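Local coordinates for alkyl hydroperoxide reductase/ Thiol specific antioxidant/ Mal allergen (Burkholderia ambifaria, PDB 5ENU), which is a peroxiredoxin of the thioredoxin-like clan that probably reduces hydrogen peroxide and organic hydroperoxides through a reactive cysteine thiol, at residues A22-G26 with G27-L31. Numbering follows the deposited sequence. Where two conformers were deposited one is given.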
loop_
_atom_site.group_PDB
_atom_site.type_symbol
_atom_site.label_atom_id
_atom_site.label_comp_id
_atom_site.label_asym_id
_atom_site.label_seq_id
_atom_site.Cartn_x
_atom_site.Cartn_y
_atom_site.Cartn_z
ATOM N N ALA A 22 0.983 -12.462 0.199
ATOM C CA ALA A 22 -0.185 -12.134 1.006
ATOM C C ALA A 22 -1.450 -12.359 0.191
ATOM O O ALA A 22 -1.429 -12.279 -1.048
ATOM C CB ALA A 22 -0.140 -10.679 1.494
ATOM N N PRO A 23 -2.582 -12.601 0.860
ATOM C CA PRO A 23 -3.850 -12.752 0.142
ATOM C C PRO A 23 -4.294 -11.414 -0.439
ATOM O O PRO A 23 -4.092 -10.347 0.146
ATOM C CB PRO A 23 -4.825 -13.223 1.234
ATOM C CG PRO A 23 -3.954 -13.627 2.399
ATOM C CD PRO A 23 -2.751 -12.768 2.312
ATOM N N ALA A 24 -4.939 -11.474 -1.598
ATOM C CA ALA A 24 -5.388 -10.254 -2.252
ATOM C C ALA A 24 -6.634 -10.534 -3.074
ATOM O O ALA A 24 -6.977 -11.688 -3.352
ATOM C CB ALA A 24 -4.302 -9.674 -3.167
ATOM N N THR A 25 -7.318 -9.454 -3.458
ATOM C CA THR A 25 -8.382 -9.568 -4.445
ATOM C C THR A 25 -7.814 -10.236 -5.689
ATOM O O THR A 25 -6.709 -9.908 -6.135
ATOM C CB THR A 25 -8.937 -8.180 -4.787
ATOM O OG1 THR A 25 -7.884 -7.337 -5.269
ATOM C CG2 THR A 25 -9.594 -7.534 -3.576
ATOM N N GLY A 26 -8.529 -11.236 -6.193
ATOM C CA GLY A 26 -8.088 -11.967 -7.364
ATOM C C GLY A 26 -7.050 -13.044 -7.122
ATOM O O GLY A 26 -6.645 -13.713 -8.083
ATOM N N GLY A 27 -6.607 -13.246 -5.889
ATOM C CA GLY A 27 -5.597 -14.241 -5.594
ATOM C C GLY A 27 -4.361 -13.630 -4.958
ATOM O O GLY A 27 -4.162 -12.416 -4.920
ATOM N N ASP A 28 -3.506 -14.517 -4.494
ATOM C CA ASP A 28 -2.376 -14.115 -3.684
ATOM C C ASP A 28 -1.335 -13.401 -4.533
ATOM O O ASP A 28 -1.171 -13.674 -5.730
ATOM C CB ASP A 28 -1.762 -15.353 -3.036
ATOM C CG ASP A 28 -1.196 -16.345 -4.059
ATOM O OD1 ASP A 28 -1.871 -16.704 -5.066
ATOM O OD2 ASP A 28 -0.065 -16.803 -3.825
ATOM N N ILE A 29 -0.616 -12.478 -3.893
ATOM C CA ILE A 29 0.425 -11.694 -4.543
ATOM C C ILE A 29 1.713 -11.850 -3.757
ATOM O O ILE A 29 1.714 -11.706 -2.530
ATOM C CB ILE A 29 0.043 -10.202 -4.597
ATOM C CG1 ILE A 29 -1.193 -10.029 -5.474
ATOM C CG2 ILE A 29 1.233 -9.362 -5.099
ATOM C CD1 ILE A 29 -1.766 -8.624 -5.471
ATOM N N SER A 30 2.806 -12.115 -4.463
ATOM C CA SER A 30 4.140 -12.095 -3.883
ATOM C C SER A 30 4.909 -10.893 -4.421
ATOM O O SER A 30 4.735 -10.495 -5.570
ATOM C CB SER A 30 4.926 -13.370 -4.215
ATOM O OG SER A 30 4.271 -14.525 -3.720
ATOM N N LEU A 31 5.786 -10.329 -3.585
ATOM C CA LEU A 31 6.622 -9.231 -4.055
ATOM C C LEU A 31 7.416 -9.644 -5.282
ATOM O O LEU A 31 7.624 -8.834 -6.192
ATOM C CB LEU A 31 7.561 -8.780 -2.939
ATOM C CG LEU A 31 8.532 -7.654 -3.315
ATOM C CD1 LEU A 31 7.765 -6.382 -3.682
ATOM C CD2 LEU A 31 9.528 -7.423 -2.176
HETATM O O HOH W 1 -4.305 -10.641 -7.283
#
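The flat groups that meet here are the peptide units of a beta hairpin, where the backbone amide and carbonyl of Ala22 are paired with those of Ile29. Ala22 and Ile29 form an antiparallel hydrogen-bonded pair: Ala22 N donates to Ile29 O at 2.9 Å, tilted 24° from the carbonyl plane, and Ile29 N returns a straighter bond to Ala22 O at 3.0 Å. Ala22 O takes this one N-H bond and, more weakly, a bent CA-H...O contact from Asp28 CA at 3.3 Å. Strands 21-22 and 29-30 make a small two-stranded sheet apart from the central mixed sheet of this peroxiredoxin, and a type II turn from Ala24 to Gly27 reverses the chain between them. Gly27 N closes the turn onto Ala24 O, approaching from above the carbonyl plane, 49° out of it. Gly26 takes the positive phi of the turn; Gly27, also at positive phi but with an extended psi, adopts a conformation open chiefly to glycine. A water donates to both Thr25 O, at 2.8 Å, and Gly27 O, at 3.0 Å, linking the corner of the turn to its closing residue.

Ile29 CG1 stands beside its own backbone N and anti to the carbonyl carbon (chi1 -64°), and the extended chain then carries CD1 toward Ala24. Outside the hairpin, Ala22 and Ala24 pack on Ile98 of strand 97-99, while Thr25 touches His84, Asp85 and Lys88 of helix 81-91 and its OG1 is hydrogen-bonded to Leu97 N. Within the hairpin, the Ala24 methyl, turned toward the second limb, lies 3.3 Å from Gly27 O, and the same CB meets Ile29 CD1 at 3.6 Å.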